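Local coordinates for salivary nitrophorin (Cimex lectularius, PDB 2IMQ), which carries nitric oxide on a heme b group in bed-bug saliva and releases it into the host during feeding, where it widens blood vessels, at residues K75-I80 with N102-V107; D188-D193 with T219-Y224; P162-F167 with S249-T254. All blocks are in the same frame, centred on the assembly; numbering follows the deposited sequence.

In the fold
The three contacts are spread over a DNase I-like beta-sandwich. Contact 1 joins the edge strands 73-80 and 103-108 of the two sheets, with the heme on the far side of 75-80. Contact 3 lies about 19 Å from it, centre to centre, and reaches the same five-stranded sheet by way of strand 165-169. Contact 2 sits on the opposite side of the chain's centre from contact 1, their centres 33 Å apart, among short helices and loops. Contact 1 closes first along the chain; contact 2 then falls between the two segments of contact 3. The contacts therefore join separate regions, and contact 1 alone borders the heme.

Contact 1: residues K75-I80 with N102-V107; sequences KLKNTI and NETIIV. With HEM (protoporphyrin IX containing Fe), chain B.
T79, K77 and L76 of strand 73-80 pack across the beta-sandwich on N102, T104 and I106, at strand 103-108. These are edge strands of different sheets, so side chains rather than backbone ladders make the contact. The short axes run nearly parallel, 11° apart, and approach to 8.5 Å. Threonines suit this spacing: T79 and T104 meet tip to tip, T79 OG1 lying 3.5 Å from T104 CG2, while the hydroxyl of T104 bonds to T120. T79 CG2 slides along the end of I106. The aliphatic part of K77 crosses T104, and its chain, bent at chi2 and chi4, curls back so that NZ bonds to N78 O and T79 OG1; a long lysine can serve both. L76 and K77 form a classic beta bulge opposite V88. On the strand's other side, K75 NZ reaches a heme propionate at O1A (3.0 Å), and I80 and N78 also touch the heme. The one hydrogen bond between the segments comes from N102, its CG anti to the backbone N (chi1 -173°): ND2 donates to L76 O at 2.9 Å, with L76 O close to the amide plane but ND2 44° out of the carbonyl plane.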
loop_
_atom_site.group_PDB
_atom_site.type_symbol
_atom_site.label_atom_id
_atom_site.label_comp_id
_atom_site.label_asym_id
_atom_site.label_seq_id
_atom_site.Cartn_x
_atom_site.Cartn_y
_atom_site.Cartn_z
ATOM N N LYS A 75 2.120 -1.233 17.844
ATOM C CA LYS A 75 2.923 -1.093 16.608
ATOM C C LYS A 75 3.868 -2.300 16.539
ATOM O O LYS A 75 4.755 -2.447 17.401
ATOM C CB LYS A 75 3.717 0.199 16.596
ATOM C CG LYS A 75 4.671 0.273 15.400
ATOM C CD LYS A 75 5.462 1.531 15.403
ATOM C CE LYS A 75 6.570 1.497 16.414
ATOM N NZ LYS A 75 7.237 2.800 16.442
ATOM N N LEU A 76 3.622 -3.220 15.611
ATOM C CA LEU A 76 4.491 -4.373 15.407
ATOM C C LEU A 76 5.830 -3.951 14.857
ATOM O O LEU A 76 6.878 -4.433 15.266
ATOM C CB LEU A 76 3.822 -5.414 14.532
ATOM C CG LEU A 76 2.574 -6.049 15.102
ATOM C CD1 LEU A 76 2.053 -7.155 14.239
ATOM C CD2 LEU A 76 2.817 -6.560 16.532
ATOM N N LYS A 77 5.819 -3.060 13.868
ATOM C CA LYS A 77 7.053 -2.584 13.282
ATOM C C LYS A 77 6.807 -1.313 12.454
ATOM O O LYS A 77 5.780 -1.174 11.787
ATOM C CB LYS A 77 7.634 -3.648 12.333
ATOM C CG LYS A 77 9.067 -3.376 11.883
ATOM C CD LYS A 77 10.082 -3.548 13.028
ATOM C CE LYS A 77 11.541 -3.241 12.563
ATOM N NZ LYS A 77 11.811 -2.017 11.738
ATOM N N ASN A 78 7.751 -0.387 12.514
ATOM C CA ASN A 78 7.957 0.661 11.490
ATOM C C ASN A 78 9.287 0.465 10.861
ATOM O O ASN A 78 10.295 0.225 11.578
ATOM C CB ASN A 78 7.910 2.060 12.111
ATOM C CG ASN A 78 8.375 3.149 11.182
ATOM O OD1 ASN A 78 9.515 3.621 11.264
ATOM N ND2 ASN A 78 7.527 3.509 10.227
ATOM N N THR A 79 9.338 0.573 9.530
ATOM C CA THR A 79 10.566 0.440 8.807
ATOM C C THR A 79 10.622 1.591 7.833
ATOM O O THR A 79 9.666 1.795 7.093
ATOM C CB THR A 79 10.603 -0.858 8.029
ATOM O OG1 THR A 79 10.434 -1.952 8.915
ATOM C CG2 THR A 79 11.947 -1.037 7.353
ATOM N N ILE A 80 11.707 2.336 7.804
ATOM C CA ILE A 80 11.923 3.358 6.802
ATOM C C ILE A 80 13.242 3.212 6.066
ATOM O O ILE A 80 14.287 2.791 6.625
ATOM C CB ILE A 80 11.776 4.789 7.375
ATOM C CG1 ILE A 80 12.843 5.063 8.432
ATOM C CG2 ILE A 80 10.363 5.014 7.899
ATOM C CD1 ILE A 80 12.816 6.498 8.988
ATOM N N ASN A 102 7.644 -12.073 14.690
ATOM C CA ASN A 102 7.632 -10.768 13.971
ATOM C C ASN A 102 8.950 -10.566 13.217
ATOM O O ASN A 102 10.045 -10.509 13.843
ATOM C CB ASN A 102 7.407 -9.684 15.021
ATOM C CG ASN A 102 7.199 -8.303 14.433
ATOM O OD1 ASN A 102 6.898 -8.139 13.256
ATOM N ND2 ASN A 102 7.364 -7.291 15.263
ATOM N N GLU A 103 8.893 -10.430 11.886
ATOM C CA GLU A 103 10.100 -10.344 11.079
ATOM C C GLU A 103 9.885 -9.360 9.956
ATOM O O GLU A 103 8.809 -9.336 9.365
ATOM C CB GLU A 103 10.425 -11.706 10.486
ATOM C CG GLU A 103 10.849 -12.772 11.492
ATOM C CD GLU A 103 12.041 -12.352 12.334
ATOM O OE1 GLU A 103 12.098 -12.714 13.542
ATOM O OE2 GLU A 103 12.935 -11.689 11.795
ATOM N N THR A 104 10.916 -8.593 9.657
ATOM C CA THR A 104 10.902 -7.663 8.512
ATOM C C THR A 104 12.165 -7.832 7.705
ATOM O O THR A 104 13.255 -8.050 8.272
ATOM C CB THR A 104 10.830 -6.231 9.013
ATOM O OG1 THR A 104 9.529 -5.986 9.558
ATOM C CG2 THR A 104 10.937 -5.222 7.875
ATOM N N ILE A 105 12.044 -7.823 6.385
ATOM C CA ILE A 105 13.177 -7.726 5.514
ATOM C C ILE A 105 13.077 -6.461 4.670
ATOM O O ILE A 105 11.988 -5.941 4.396
ATOM C CB ILE A 105 13.304 -8.973 4.554
ATOM C CG1 ILE A 105 12.149 -9.028 3.560
ATOM C CG2 ILE A 105 13.508 -10.296 5.372
ATOM C CD1 ILE A 105 12.532 -9.626 2.245
ATOM N N ILE A 106 14.226 -5.951 4.309
ATOM C CA ILE A 106 14.330 -4.889 3.354
ATOM C C ILE A 106 15.110 -5.455 2.183
ATOM O O ILE A 106 16.162 -6.112 2.369
ATOM C CB ILE A 106 15.086 -3.696 3.967
ATOM C CG1 ILE A 106 14.311 -3.087 5.125
ATOM C CG2 ILE A 106 15.267 -2.634 2.962
ATOM C CD1 ILE A 106 15.023 -1.982 5.859
ATOM N N VAL A 107 14.638 -5.140 0.975
ATOM C CA VAL A 107 15.286 -5.545 -0.263
ATOM C C VAL A 107 15.639 -4.267 -0.999
ATOM O O VAL A 107 14.775 -3.392 -1.219
ATOM C CB VAL A 107 14.393 -6.419 -1.169
ATOM C CG1 VAL A 107 15.051 -6.580 -2.535
ATOM C CG2 VAL A 107 14.137 -7.776 -0.523
HETATM C CHA HEM B . 7.493 7.167 11.292
HETATM C CHB HEM B . 3.644 7.800 8.414
HETATM C CHC HEM B . 5.963 11.331 6.107
HETATM C CHD HEM B . 9.895 10.553 8.690
HETATM C C1A HEM B . 6.243 7.034 10.760
HETATM C C2A HEM B . 5.207 6.134 11.208
HETATM C C3A HEM B . 4.156 6.306 10.366
HETATM C C4A HEM B . 4.490 7.323 9.411
HETATM C CMA HEM B . 2.818 5.595 10.460
HETATM C CAA HEM B . 5.256 5.160 12.407
HETATM C CBA HEM B . 4.583 5.965 13.553
HETATM C CGA HEM B . 4.609 5.194 14.864
HETATM O O1A HEM B . 5.651 5.181 15.517
HETATM O O2A HEM B . 3.563 4.645 15.291
HETATM C C1B HEM B . 3.944 8.817 7.563
HETATM C C2B HEM B . 3.048 9.356 6.570
HETATM C C3B HEM B . 3.670 10.337 5.927
HETATM C C4B HEM B . 4.984 10.460 6.505
HETATM C CMB HEM B . 1.691 8.756 6.461
HETATM C CAB HEM B . 3.174 11.208 4.783
HETATM C CBB HEM B . 1.864 11.361 4.545
HETATM C C1C HEM B . 7.226 11.500 6.595
HETATM C C2C HEM B . 8.240 12.400 6.105
HETATM C C3C HEM B . 9.305 12.215 6.880
HETATM C C4C HEM B . 9.051 11.121 7.765
HETATM C CMC HEM B . 8.060 13.506 5.059
HETATM C CAC HEM B . 10.629 12.960 6.791
HETATM C CBC HEM B . 11.374 12.949 5.688
HETATM C C1D HEM B . 9.610 9.541 9.579
HETATM C C2D HEM B . 10.588 8.954 10.463
HETATM C C3D HEM B . 9.850 7.944 11.281
HETATM C C4D HEM B . 8.489 7.968 10.813
HETATM C CMD HEM B . 12.067 9.325 10.582
HETATM C CAD HEM B . 10.515 7.067 12.355
HETATM C CBD HEM B . 10.870 8.004 13.499
HETATM C CGD HEM B . 11.206 7.222 14.730
HETATM O O1D HEM B . 11.532 7.891 15.764
HETATM O O2D HEM B . 11.147 5.960 14.654
HETATM N NA HEM B . 5.785 7.768 9.672
HETATM N NB HEM B . 5.129 9.495 7.484
HETATM N NC HEM B . 7.764 10.722 7.576
HETATM N ND HEM B . 8.392 8.912 9.805
HETATM FE FE HEM B . 6.732 9.329 8.728
#

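Contact 2: residues D188-D193 with T219-Y224; sequences DQNNID and TFKPTY
I192 and N190 meet the loop 219-224 where helix 180-188 gives way to helix 192-196, one by van der Waals contact with the loop backbone and the aliphatic part of K221, the other by polar bonds. The turn itself is a Schellman motif ending at N190, whose positive phi an asparagine tolerates well; N191 follows as N-cap, its OD1 taking the N-H of G194. The apolar share belongs to I192, buried and pointing at the loop. Its CD1 rests 4.0 Å from K221 CG and near the carbonyl oxygen of F220, which is itself bonded to W241, while CG1 lies by T219 O. A branched isoleucine thus spreads CG1, CG2 and CD1 over T219, F220 and K221. The direct polar bond runs from K221 NZ to N190 OD1, 2.9 Å long. The two side chains cross at about a right angle, and the ammonium is tilted 28° from the carbonyl plane. Bending at chi4 (-50°) turns NZ out of the otherwise extended lysine chain. Two waters add bridges between N190 and T219 O: one donates to both N190 OD1 and T219 O, the other accepts from N190 ND2 and donates to T219 O. K221 NZ is held by V187 O at the end of helix 180-188 and by the side chain of N190 just beyond it, where its positive charge would probably be favoured by the helix dipole.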
loop_
_atom_site.group_PDB
_atom_site.type_symbol
_atom_site.label_atom_id
_atom_site.label_comp_id
_atom_site.label_asym_id
_atom_site.label_seq_id
_atom_site.Cartn_x
_atom_site.Cartn_y
_atom_site.Cartn_z
ATOM N N ASP A 188 -14.055 11.612 -17.454
ATOM C CA ASP A 188 -15.202 12.504 -17.480
ATOM C C ASP A 188 -16.480 11.697 -17.687
ATOM O O ASP A 188 -17.559 12.080 -17.201
ATOM C CB ASP A 188 -15.071 13.511 -18.625
ATOM C CG ASP A 188 -14.029 14.555 -18.390
ATOM O OD1 ASP A 188 -13.486 14.706 -17.243
ATOM O OD2 ASP A 188 -13.714 15.321 -19.339
ATOM N N GLN A 189 -16.415 10.604 -18.403
ATOM C CA GLN A 189 -17.539 9.708 -18.624
ATOM C C GLN A 189 -17.750 8.714 -17.509
ATOM O O GLN A 189 -18.646 7.880 -17.578
ATOM C CB GLN A 189 -17.389 8.966 -19.929
ATOM C CG GLN A 189 -17.378 9.835 -21.152
ATOM C CD GLN A 189 -16.997 9.048 -22.373
ATOM O OE1 GLN A 189 -15.872 9.159 -22.875
ATOM N NE2 GLN A 189 -17.927 8.256 -22.865
ATOM N N ASN A 190 -16.890 8.766 -16.493
ATOM C CA ASN A 190 -16.869 7.770 -15.430
ATOM C C ASN A 190 -16.715 6.359 -15.947
ATOM O O ASN A 190 -17.254 5.396 -15.359
ATOM C CB ASN A 190 -18.084 7.822 -14.469
ATOM C CG ASN A 190 -17.776 7.157 -13.152
ATOM O OD1 ASN A 190 -16.650 7.336 -12.627
ATOM N ND2 ASN A 190 -18.698 6.329 -12.637
ATOM N N ASN A 191 -15.981 6.180 -17.048
ATOM C CA ASN A 191 -15.803 4.825 -17.563
ATOM C C ASN A 191 -14.506 4.261 -16.993
ATOM O O ASN A 191 -13.478 4.177 -17.648
ATOM C CB ASN A 191 -15.796 4.823 -19.091
ATOM C CG ASN A 191 -15.834 3.445 -19.659
ATOM O OD1 ASN A 191 -15.737 2.446 -18.927
ATOM N ND2 ASN A 191 -15.908 3.362 -21.009
ATOM N N ILE A 192 -14.619 3.877 -15.740
ATOM C CA ILE A 192 -13.468 3.401 -14.977
ATOM C C ILE A 192 -12.949 2.104 -15.549
ATOM O O ILE A 192 -11.757 1.973 -15.774
ATOM C CB ILE A 192 -13.889 3.203 -13.490
ATOM C CG1 ILE A 192 -14.365 4.516 -12.897
ATOM C CG2 ILE A 192 -12.760 2.638 -12.666
ATOM C CD1 ILE A 192 -13.456 5.711 -12.957
ATOM N N ASP A 193 -13.812 1.157 -15.847
ATOM C CA ASP A 193 -13.378 -0.120 -16.371
ATOM C C ASP A 193 -12.790 0.053 -17.774
ATOM O O ASP A 193 -11.851 -0.641 -18.155
ATOM C CB ASP A 193 -14.517 -1.115 -16.406
ATOM C CG ASP A 193 -14.992 -1.538 -15.081
ATOM O OD1 ASP A 193 -14.293 -1.339 -14.070
ATOM O OD2 ASP A 193 -16.117 -2.108 -14.969
ATOM N N THR A 219 -13.456 1.437 -8.409
ATOM C CA THR A 219 -14.587 2.270 -8.821
ATOM C C THR A 219 -14.302 3.747 -8.762
ATOM O O THR A 219 -15.193 4.529 -9.075
ATOM C CB THR A 219 -15.827 1.961 -7.951
ATOM O OG1 THR A 219 -15.566 2.340 -6.606
ATOM C CG2 THR A 219 -16.087 0.532 -7.934
ATOM N N PHE A 220 -13.121 4.138 -8.312
ATOM C CA PHE A 220 -12.728 5.491 -8.147
ATOM C C PHE A 220 -11.866 5.914 -9.323
ATOM O O PHE A 220 -11.179 5.132 -9.980
ATOM C CB PHE A 220 -12.003 5.693 -6.816
ATOM C CG PHE A 220 -10.869 4.716 -6.529
ATOM C CD1 PHE A 220 -9.560 5.044 -6.796
ATOM C CD2 PHE A 220 -11.131 3.504 -5.931
ATOM C CE1 PHE A 220 -8.538 4.157 -6.499
ATOM C CE2 PHE A 220 -10.134 2.628 -5.651
ATOM C CZ PHE A 220 -8.820 2.981 -5.927
ATOM N N LYS A 221 -11.858 7.224 -9.531
ATOM C CA LYS A 221 -11.111 7.841 -10.578
ATOM C C LYS A 221 -9.613 7.779 -10.276
ATOM O O LYS A 221 -9.221 7.544 -9.139
ATOM C CB LYS A 221 -11.529 9.280 -10.809
ATOM C CG LYS A 221 -12.949 9.314 -11.287
ATOM C CD LYS A 221 -13.453 10.709 -11.363
ATOM C CE LYS A 221 -14.922 10.707 -11.770
ATOM N NZ LYS A 221 -15.257 9.903 -12.956
ATOM N N PRO A 222 -8.792 7.879 -11.312
ATOM C CA PRO A 222 -7.363 7.867 -11.107
ATOM C C PRO A 222 -6.943 8.761 -9.969
ATOM O O PRO A 222 -7.472 9.863 -9.807
ATOM C CB PRO A 222 -6.833 8.352 -12.440
ATOM C CG PRO A 222 -7.842 7.766 -13.408
ATOM C CD PRO A 222 -9.145 7.976 -12.731
ATOM N N THR A 223 -5.909 8.347 -9.252
ATOM C CA THR A 223 -5.456 9.053 -8.056
ATOM C C THR A 223 -4.249 9.977 -8.313
ATOM O O THR A 223 -3.725 10.599 -7.386
ATOM C CB THR A 223 -5.085 8.047 -6.984
ATOM O OG1 THR A 223 -4.053 7.160 -7.473
ATOM C CG2 THR A 223 -6.295 7.242 -6.551
ATOM N N TYR A 224 -3.867 10.134 -9.559
ATOM C CA TYR A 224 -2.745 10.879 -9.995
ATOM C C TYR A 224 -3.004 11.299 -11.446
ATOM O O TYR A 224 -3.714 10.597 -12.154
ATOM C CB TYR A 224 -1.490 10.004 -9.898
ATOM C CG TYR A 224 -0.242 10.441 -10.508
ATOM C CD1 TYR A 224 0.667 11.234 -9.824
ATOM C CD2 TYR A 224 0.067 10.058 -11.803
ATOM C CE1 TYR A 224 1.875 11.600 -10.395
ATOM C CE2 TYR A 224 1.295 10.354 -12.356
ATOM C CZ TYR A 224 2.182 11.166 -11.664
ATOM O OH TYR A 224 3.388 11.563 -12.206
HETATM O O HOH W 1 -15.799 7.091 -10.035
HETATM O O HOH W 2 -17.610 4.375 -10.409
#

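Contact 3: residues P162-F167 with S249-T254; sequences PSDFLF and SGTGKT
D164, G250 and F165 have the most surface buried where the chain 162-164, leading into strand 165-169, meets the loop 249-254. D164 comes first. Its OD2 accepts from T251 OG1 at 2.7 Å, the hydroxyl arriving from above the carboxylate plane, 36° out of it. T251 holds OG1 between its backbone N and carbonyl carbon (chi1 58°), which presents the hydroxyl to D164. The other carboxylate oxygen is taken by the backbone N of R128, so both carboxylate oxygens have a partner. K253 NZ, bonded to L282 O, lies 4.8 Å from D164 OD2, near enough that its charge may help to stabilise the carboxylate.

With no side chain, G250 can lie with its backbone directly against S163 O and P162: its N donates to S163 O at 3.0 Å, and P162 CG packs on its carbonyl oxygen. F165 offers a broad ring to the aliphatic part of K253, whose CB lies obliquely to it, 3.5 Å from F165 CE2, while T254 O sits at the ring edge. Less buried, S249 is the hydrogen-bonding hub. Its OG donates to D164 O at 2.7 Å, in the carbonyl plane on a lone pair, and accepts from the backbone N of both T251 and K253; the T251 bond makes an ST turn that shapes the loop. L166 CD1 covers the S249-G250 backbone.

The loop links strand 243-248, the edge of the five-stranded sheet, to strand 255-262 of the other sheet. Strand 165-169 pairs with strands 127-135 and 243-248, while F165 reaches between the sheets to I255 and V280 of strands 255-262 and 274-281.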
loop_
_atom_site.group_PDB
_atom_site.type_symbol
_atom_site.label_atom_id
_atom_site.label_comp_id
_atom_site.label_asym_id
_atom_site.label_seq_id
_atom_site.Cartn_x
_atom_site.Cartn_y
_atom_site.Cartn_z
ATOM N N PRO A 162 4.411 -20.592 2.049
ATOM C CA PRO A 162 3.884 -19.252 1.800
ATOM C C PRO A 162 2.944 -18.812 2.913
ATOM O O PRO A 162 2.319 -19.636 3.603
ATOM C CB PRO A 162 3.197 -19.396 0.470
ATOM C CG PRO A 162 2.731 -20.798 0.410
ATOM C CD PRO A 162 3.841 -21.572 1.112
ATOM N N SER A 163 2.831 -17.499 3.104
ATOM C CA SER A 163 2.016 -16.934 4.175
ATOM C C SER A 163 0.528 -17.196 3.931
ATOM O O SER A 163 0.091 -17.424 2.800
ATOM C CB SER A 163 2.256 -15.408 4.263
ATOM O OG SER A 163 3.624 -15.068 4.510
ATOM N N ASP A 164 -0.281 -17.139 4.988
ATOM C CA ASP A 164 -1.721 -17.334 4.863
ATOM C C ASP A 164 -2.428 -16.101 4.265
ATOM O O ASP A 164 -3.330 -16.228 3.462
ATOM C CB ASP A 164 -2.354 -17.611 6.219
ATOM C CG ASP A 164 -1.917 -18.925 6.776
ATOM O OD1 ASP A 164 -0.933 -18.943 7.564
ATOM O OD2 ASP A 164 -2.444 -19.984 6.377
ATOM N N PHE A 165 -2.045 -14.917 4.720
ATOM C CA PHE A 165 -2.655 -13.633 4.237
ATOM C C PHE A 165 -1.557 -12.672 3.825
ATOM O O PHE A 165 -0.666 -12.363 4.629
ATOM C CB PHE A 165 -3.474 -13.008 5.372
ATOM C CG PHE A 165 -4.473 -13.962 6.005
ATOM C CD1 PHE A 165 -4.289 -14.422 7.276
ATOM C CD2 PHE A 165 -5.598 -14.350 5.325
ATOM C CE1 PHE A 165 -5.247 -15.288 7.846
ATOM C CE2 PHE A 165 -6.551 -15.180 5.868
ATOM C CZ PHE A 165 -6.347 -15.666 7.136
ATOM N N LEU A 166 -1.638 -12.217 2.581
ATOM C CA LEU A 166 -0.637 -11.346 2.013
ATOM C C LEU A 166 -1.249 -10.123 1.417
ATOM O O LEU A 166 -2.264 -10.185 0.720
ATOM C CB LEU A 166 0.181 -12.037 0.947
ATOM C CG LEU A 166 0.920 -13.293 1.449
ATOM C CD1 LEU A 166 0.146 -14.418 1.058
ATOM C CD2 LEU A 166 2.329 -13.301 0.942
ATOM N N PHE A 167 -0.625 -9.007 1.696
ATOM C CA PHE A 167 -1.023 -7.687 1.145
ATOM C C PHE A 167 0.195 -6.979 0.594
ATOM O O PHE A 167 1.258 -7.019 1.190
ATOM C CB PHE A 167 -1.671 -6.860 2.267
ATOM C CG PHE A 167 -2.874 -7.561 2.862
ATOM C CD1 PHE A 167 -2.749 -8.392 3.969
ATOM C CD2 PHE A 167 -4.122 -7.448 2.271
ATOM C CE1 PHE A 167 -3.866 -9.071 4.454
ATOM C CE2 PHE A 167 -5.228 -8.135 2.752
ATOM C CZ PHE A 167 -5.075 -8.956 3.851
ATOM N N SER A 249 -3.660 -15.157 -0.833
ATOM C CA SER A 249 -3.388 -16.180 0.189
ATOM C C SER A 249 -2.534 -17.250 -0.410
ATOM O O SER A 249 -2.768 -17.666 -1.512
ATOM C CB SER A 249 -4.664 -16.837 0.677
ATOM O OG SER A 249 -4.408 -17.903 1.632
ATOM N N GLY A 250 -1.556 -17.689 0.366
ATOM C CA GLY A 250 -0.743 -18.819 -0.005
ATOM C C GLY A 250 -1.364 -20.163 0.332
ATOM O O GLY A 250 -0.823 -21.198 -0.058
ATOM N N THR A 251 -2.482 -20.170 1.038
ATOM C CA THR A 251 -2.971 -21.397 1.688
ATOM C C THR A 251 -4.468 -21.587 1.549
ATOM O O THR A 251 -5.097 -22.308 2.356
ATOM C CB THR A 251 -2.605 -21.421 3.174
ATOM O OG1 THR A 251 -3.163 -20.257 3.800
ATOM C CG2 THR A 251 -1.137 -21.393 3.434
ATOM N N GLY A 252 -5.067 -20.946 0.570
ATOM C CA GLY A 252 -6.442 -21.178 0.239
ATOM C C GLY A 252 -7.411 -20.471 1.185
ATOM O O GLY A 252 -8.593 -20.803 1.186
ATOM N N LYS A 253 -6.931 -19.495 1.958
ATOM C CA LYS A 253 -7.780 -18.719 2.871
ATOM C C LYS A 253 -8.546 -17.651 2.110
ATOM O O LYS A 253 -8.083 -17.115 1.087
ATOM C CB LYS A 253 -6.961 -18.058 3.933
ATOM C CG LYS A 253 -6.079 -18.919 4.781
ATOM C CD LYS A 253 -6.871 -19.962 5.514
ATOM C CE LYS A 253 -6.046 -20.625 6.550
ATOM N NZ LYS A 253 -6.789 -21.818 7.081
ATOM N N THR A 254 -9.763 -17.396 2.562
ATOM C CA THR A 254 -10.585 -16.378 1.971
ATOM C C THR A 254 -10.170 -14.987 2.452
ATOM O O THR A 254 -10.061 -14.772 3.653
ATOM C CB THR A 254 -12.059 -16.631 2.315
ATOM O OG1 THR A 254 -12.429 -17.910 1.817
ATOM C CG2 THR A 254 -12.995 -15.615 1.616
#